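Local coordinates for pyoverdine biosynthesis protein PvcB (Pseudomonas aeruginosa, PDB 3EAT) that catalyses the 2-oxoglutarate-dependent, probably iron(II)-requiring oxidation of tyrosine isonitrile on the way to paerucumarin, at residues G80-W85 against V277-E282; A105-P110 against R263-H268. All coordinates share one frame; numbering follows the deposited sequence.

Contact 1: residues G80-W85 against V277-E282; sequences GEVMLW and VHIHAE
The backbone O of Glu81 takes the N-H of His280 at 2.8 Å, a straight bond with the donor nearly on the line of the C=O. The CA of Ile279 makes a longer C-H...O contact with the same oxygen. Two residues on, Met83 N donates to His278 O at 3.0 Å, coming from above the carbonyl plane. Between these two bonds Val82 and Ile279 form a single bridge, so the chain leaving helix 69-79 touches strand 272-286 briefly and runs on as loop. Water 1 extends the link, accepting from Glu81 N and donating to His280 O.

His278 and His280 point the same way, toward the loop. Across one face of the His280 imidazole lies Met83, its CB 3.6 Å from the ring centroid; CG anti to the backbone N (chi1 175°) sends the rest of the chain on past this ring. The aliphatic part of Glu81 closes on the root of His280, CG to CB 3.5 Å, with carboxylate and ring planes 57° apart. On the far side of the strand from the histidines, Val82 CG1 meets Val277 CG1 at 3.8 Å, and Cys76 of helix 69-79 touches both valines.

Strand 272-286 belongs to the main sheet of this TfdA-type dioxygenase, a cupin-clan fold, and its other edge is bonded to strand 120-131. His278 works as a probable second-shell residue: its NE2 is hydrogen-bonded to OD2 of Asp114, a likely iron ligand, while ND1 accepts from Trp85 NE1 at 3.3 Å. That indole N-H and the imidazole nitrogen each lie in the other's ring plane, and the rings meet rim to rim with planes 30° apart. Bonds at both nitrogens should fix the rotation of the imidazole.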
loop_
_atom_site.group_PDB
_atom_site.type_symbol
_atom_site.label_atom_id
_atom_site.label_comp_id
_atom_site.label_asym_id
_atom_site.label_seq_id
_atom_site.Cartn_x
_atom_site.Cartn_y
_atom_site.Cartn_z
ATOM N N GLY A 80 3.346 -4.252 12.906
ATOM C CA GLY A 80 4.698 -3.676 12.763
ATOM C C GLY A 80 5.575 -4.246 13.849
ATOM O O GLY A 80 5.203 -5.246 14.462
ATOM N N GLU A 81 6.736 -3.656 14.111
ATOM C CA GLU A 81 7.431 -4.113 15.303
ATOM C C GLU A 81 7.011 -3.377 16.555
ATOM O O GLU A 81 7.181 -2.142 16.685
ATOM C CB GLU A 81 8.959 -4.293 15.169
ATOM C CG GLU A 81 9.753 -3.085 14.883
ATOM C CD GLU A 81 11.218 -3.253 15.259
ATOM O OE1 GLU A 81 11.527 -3.927 16.262
ATOM O OE2 GLU A 81 12.067 -2.679 14.552
ATOM N N VAL A 82 6.439 -4.159 17.469
ATOM C CA VAL A 82 5.983 -3.628 18.743
ATOM C C VAL A 82 7.217 -3.130 19.491
ATOM O O VAL A 82 8.252 -3.782 19.465
ATOM C CB VAL A 82 5.234 -4.717 19.543
ATOM C CG1 VAL A 82 4.875 -4.240 20.929
ATOM C CG2 VAL A 82 3.991 -5.180 18.787
ATOM N N MET A 83 7.125 -1.941 20.080
ATOM C CA MET A 83 8.130 -1.462 21.011
ATOM C C MET A 83 7.759 -1.977 22.402
ATOM O O MET A 83 6.773 -1.522 22.999
ATOM C CB MET A 83 8.191 0.059 20.998
ATOM C CG MET A 83 9.142 0.619 22.038
ATOM S SD MET A 83 9.057 2.416 22.231
ATOM C CE MET A 83 10.209 2.873 20.982
ATOM N N LEU A 84 8.536 -2.937 22.906
ATOM C CA LEU A 84 8.255 -3.573 24.195
ATOM C C LEU A 84 8.703 -2.730 25.378
ATOM O O LEU A 84 9.723 -2.043 25.324
ATOM C CB LEU A 84 8.882 -4.969 24.273
ATOM C CG LEU A 84 8.293 -5.992 23.292
ATOM C CD1 LEU A 84 9.078 -7.300 23.311
ATOM C CD2 LEU A 84 6.809 -6.234 23.566
ATOM N N TRP A 85 7.904 -2.767 26.433
ATOM C CA TRP A 85 8.258 -2.181 27.714
ATOM C C TRP A 85 8.498 -3.333 28.696
ATOM O O TRP A 85 8.230 -4.497 28.367
ATOM C CB TRP A 85 7.099 -1.325 28.216
ATOM C CG TRP A 85 6.866 -0.059 27.446
ATOM C CD1 TRP A 85 6.257 0.062 26.227
ATOM C CD2 TRP A 85 7.224 1.271 27.850
ATOM N NE1 TRP A 85 6.217 1.376 25.846
ATOM C CE2 TRP A 85 6.804 2.143 26.820
ATOM C CE3 TRP A 85 7.857 1.809 28.982
ATOM C CZ2 TRP A 85 6.994 3.531 26.885
ATOM C CZ3 TRP A 85 8.046 3.183 29.050
ATOM C CH2 TRP A 85 7.613 4.032 28.003
ATOM N N VAL A 277 -0.626 0.229 22.755
ATOM C CA VAL A 277 0.591 -0.388 22.245
ATOM C C VAL A 277 1.357 0.634 21.409
ATOM O O VAL A 277 0.747 1.429 20.697
ATOM C CB VAL A 277 0.304 -1.606 21.376
ATOM C CG1 VAL A 277 1.641 -2.265 20.924
ATOM C CG2 VAL A 277 -0.549 -2.605 22.135
ATOM N N HIS A 278 2.684 0.606 21.517
ATOM C CA HIS A 278 3.597 1.440 20.735
ATOM C C HIS A 278 4.183 0.633 19.602
ATOM O O HIS A 278 4.475 -0.548 19.777
ATOM C CB HIS A 278 4.754 1.931 21.601
ATOM C CG HIS A 278 4.454 3.180 22.362
ATOM N ND1 HIS A 278 4.857 3.370 23.667
ATOM C CD2 HIS A 278 3.782 4.303 22.006
ATOM C CE1 HIS A 278 4.472 4.568 24.072
ATOM N NE2 HIS A 278 3.808 5.150 23.089
ATOM N N ILE A 279 4.373 1.271 18.444
ATOM C CA ILE A 279 4.924 0.594 17.274
ATOM C C ILE A 279 6.139 1.361 16.855
ATOM O O ILE A 279 6.087 2.582 16.744
ATOM C CB ILE A 279 3.923 0.498 16.104
ATOM C CG1 ILE A 279 2.567 -0.053 16.578
ATOM C CG2 ILE A 279 4.509 -0.336 14.932
ATOM C CD1 ILE A 279 2.522 -1.533 16.807
ATOM N N HIS A 280 7.241 0.646 16.652
ATOM C CA HIS A 280 8.491 1.260 16.199
ATOM C C HIS A 280 8.384 1.838 14.791
ATOM O O HIS A 280 7.624 1.330 13.950
ATOM C CB HIS A 280 9.590 0.205 16.166
ATOM C CG HIS A 280 10.257 -0.015 17.483
ATOM N ND1 HIS A 280 10.955 0.981 18.138
ATOM C CD2 HIS A 280 10.373 -1.128 18.250
ATOM C CE1 HIS A 280 11.463 0.494 19.254
ATOM N NE2 HIS A 280 11.120 -0.781 19.348
ATOM N N ALA A 281 9.174 2.874 14.538
ATOM C CA ALA A 281 9.489 3.313 13.173
ATOM C C ALA A 281 10.175 2.181 12.403
ATOM O O ALA A 281 10.591 1.169 13.000
ATOM C CB ALA A 281 10.384 4.543 13.210
ATOM N N GLU A 282 10.303 2.347 11.088
ATOM C CA GLU A 282 10.854 1.295 10.241
ATOM C C GLU A 282 12.106 1.771 9.541
ATOM O O GLU A 282 12.005 2.405 8.497
ATOM C CB GLU A 282 9.863 0.888 9.169
ATOM C CG GLU A 282 8.600 0.299 9.657
ATOM C CD GLU A 282 7.700 -0.037 8.509
ATOM O OE1 GLU A 282 7.970 -1.048 7.833
ATOM O OE2 GLU A 282 6.727 0.703 8.269
HETATM O O HOH W 1 7.455 -1.239 13.019
HETATM O O HOH W 2 4.105 -1.029 23.644
HETATM O O HOH W 3 11.065 -3.102 21.580
#

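Contact 2: residues A105-P110 against R263-H268; sequences ANNYVP and REAFAH
Val109 and Arg263 sit side by side on one face of a very short antiparallel pairing, where the end of strand 259-263 meets strand 109-110 in this TfdA-family dioxygenase. Theirs is a hydrogen-bonded pair: Arg263 N reaches Val109 O at 2.9 Å and Val109 N reaches Arg263 O at 3.1 Å. Their side chains cross at a slant and touch near the root, CB to CB 3.8 Å. Beyond that point the arginine leaves its neighbour. Fully extended from chi1 (-171°) onward, it runs straight out to Glu95, which forms a salt bridge with NH1, and to the carbonyl O of Gly139, which accepts a hydrogen bond from NE.

Phe266 lies across this outstretched arm, its CE1 centred 3.9 Å above one face of the guanidinium group. Its CG stands between the backbone N and the carbonyl carbon (chi1 51°), which turns the ring back toward the 105-110 chain, and Asn107 CB sits over the rim of one ring face. Tyr108 and Ala265 meet through their beta carbons at 3.9 Å, while the phenol ring heads away from the 263-268 segment.

Val109 lies close to His112 and Arg263 follows His261, both probable iron ligands, so the pairing brings two chain segments together beside the likely metal site. Past the bridge the two chains stay loosely joined at the protein surface: Asn107 O takes a weak bond from Phe266 N at 3.4 Å and the C-H of Ala265, whose CA is also 3.4 Å away.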
loop_
_atom_site.group_PDB
_atom_site.type_symbol
_atom_site.label_atom_id
_atom_site.label_comp_id
_atom_site.label_asym_id
_atom_site.label_seq_id
_atom_site.Cartn_x
_atom_site.Cartn_y
_atom_site.Cartn_z
ATOM N N ALA A 105 -1.714 14.261 42.291
ATOM C CA ALA A 105 -1.616 14.180 40.828
ATOM C C ALA A 105 -2.522 15.192 40.112
ATOM O O ALA A 105 -3.693 15.346 40.471
ATOM C CB ALA A 105 -1.918 12.754 40.356
ATOM N N ASN A 106 -1.970 15.877 39.108
ATOM C CA ASN A 106 -2.722 16.870 38.319
ATOM C C ASN A 106 -3.886 16.258 37.509
ATOM O O ASN A 106 -3.891 15.058 37.202
ATOM C CB ASN A 106 -1.778 17.686 37.422
ATOM N N ASN A 107 -4.875 17.091 37.186
ATOM C CA ASN A 107 -6.110 16.631 36.538
ATOM C C ASN A 107 -6.179 16.941 35.034
ATOM O O ASN A 107 -7.253 16.882 34.423
ATOM C CB ASN A 107 -7.337 17.203 37.263
ATOM C CG ASN A 107 -7.521 18.695 37.017
ATOM O OD1 ASN A 107 -8.599 19.135 36.616
ATOM N ND2 ASN A 107 -6.464 19.475 37.241
ATOM N N TYR A 108 -5.031 17.282 34.451
ATOM C CA TYR A 108 -4.904 17.439 33.005
ATOM C C TYR A 108 -3.482 17.081 32.560
ATOM O O TYR A 108 -2.572 17.046 33.382
ATOM C CB TYR A 108 -5.365 18.841 32.570
ATOM C CG TYR A 108 -4.318 19.851 32.159
ATOM C CD1 TYR A 108 -4.262 20.307 30.831
ATOM C CD2 TYR A 108 -3.427 20.404 33.091
ATOM C CE1 TYR A 108 -3.325 21.269 30.424
ATOM C CE2 TYR A 108 -2.476 21.372 32.697
ATOM C CZ TYR A 108 -2.435 21.797 31.358
ATOM O OH TYR A 108 -1.513 22.739 30.944
ATOM N N VAL A 109 -3.304 16.764 31.278
ATOM C CA VAL A 109 -1.977 16.460 30.740
ATOM C C VAL A 109 -1.679 17.418 29.585
ATOM O O VAL A 109 -2.402 17.435 28.598
ATOM C CB VAL A 109 -1.850 14.972 30.265
ATOM C CG1 VAL A 109 -0.427 14.653 29.837
ATOM C CG2 VAL A 109 -2.302 13.995 31.347
ATOM N N PRO A 110 -0.615 18.222 29.703
ATOM C CA PRO A 110 -0.264 19.160 28.630
ATOM C C PRO A 110 0.253 18.392 27.428
ATOM O O PRO A 110 0.522 17.200 27.547
ATOM C CB PRO A 110 0.871 19.999 29.234
ATOM C CG PRO A 110 0.864 19.690 30.699
ATOM C CD PRO A 110 0.340 18.294 30.823
ATOM N N ARG A 263 -4.208 15.571 27.332
ATOM C CA ARG A 263 -5.505 15.257 27.910
ATOM C C ARG A 263 -6.200 16.484 28.470
ATOM O O ARG A 263 -5.609 17.272 29.207
ATOM C CB ARG A 263 -5.377 14.188 28.994
ATOM C CG ARG A 263 -6.705 13.690 29.458
ATOM C CD ARG A 263 -6.558 12.567 30.429
ATOM N NE ARG A 263 -7.867 12.085 30.845
ATOM C CZ ARG A 263 -8.062 11.091 31.709
ATOM N NH1 ARG A 263 -7.015 10.465 32.242
ATOM N NH2 ARG A 263 -9.301 10.724 32.038
ATOM N N GLU A 264 -7.466 16.620 28.102
ATOM C CA GLU A 264 -8.343 17.695 28.545
ATOM C C GLU A 264 -8.626 17.564 30.054
ATOM O O GLU A 264 -8.744 16.444 30.587
ATOM C CB GLU A 264 -9.629 17.579 27.729
ATOM C CG GLU A 264 -10.674 18.634 27.895
ATOM C CD GLU A 264 -11.931 18.297 27.094
ATOM O OE1 GLU A 264 -12.418 17.141 27.153
ATOM O OE2 GLU A 264 -12.431 19.194 26.394
ATOM N N ALA A 265 -8.720 18.705 30.733
ATOM C CA ALA A 265 -9.047 18.747 32.164
ATOM C C ALA A 265 -10.391 18.095 32.462
ATOM O O ALA A 265 -11.332 18.191 31.665
ATOM C CB ALA A 265 -9.032 20.190 32.674
ATOM N N PHE A 266 -10.477 17.421 33.602
ATOM C CA PHE A 266 -11.746 16.830 34.027
ATOM C C PHE A 266 -12.113 17.227 35.462
ATOM O O PHE A 266 -11.234 17.392 36.321
ATOM C CB PHE A 266 -11.728 15.303 33.867
ATOM C CG PHE A 266 -10.533 14.637 34.494
ATOM C CD1 PHE A 266 -9.325 14.532 33.798
ATOM C CD2 PHE A 266 -10.608 14.112 35.779
ATOM C CE1 PHE A 266 -8.206 13.920 34.374
ATOM C CE2 PHE A 266 -9.497 13.496 36.365
ATOM C CZ PHE A 266 -8.293 13.401 35.660
ATOM N N ALA A 267 -13.413 17.400 35.698
ATOM C CA ALA A 267 -13.941 17.575 37.048
ATOM C C ALA A 267 -14.307 16.193 37.593
ATOM O O ALA A 267 -13.606 15.661 38.458
ATOM C CB ALA A 267 -15.150 18.527 37.054
ATOM N N HIS A 268 -15.381 15.606 37.060
ATOM C CA HIS A 268 -15.773 14.229 37.388
ATOM C C HIS A 268 -15.290 13.244 36.306
ATOM O O HIS A 268 -15.823 13.235 35.183
ATOM C CB HIS A 268 -17.300 14.140 37.569
ATOM C CG HIS A 268 -17.797 12.781 37.975
ATOM N ND1 HIS A 268 -18.506 11.961 37.121
ATOM C CD2 HIS A 268 -17.698 12.106 39.147
ATOM C CE1 HIS A 268 -18.818 10.840 37.747
ATOM N NE2 HIS A 268 -18.338 10.902 38.977
#

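In the fold
Contact 2 is nested within the chain loop that contact 1 closes: 80-85 comes first, then 105-110, 263-268 and 277-282. The contacts do not touch; their centres lie about 27 Å apart and their nearest atoms about 12 Å. Contact 1 is largely buried and includes part of strand 272-286 of the seven-stranded mixed sheet, whereas contact 2 is at the surface, where strands 109-110 and 259-263 pair. The chain from 268 leads directly into strand 272-286, joining the second halves of both. Each comes near the probable iron ligands: contact 1 approaches Asp114, contact 2 His112, and the His261 side chain lies within about 7 Å of side chains of both, so both border the likely catalytic centre.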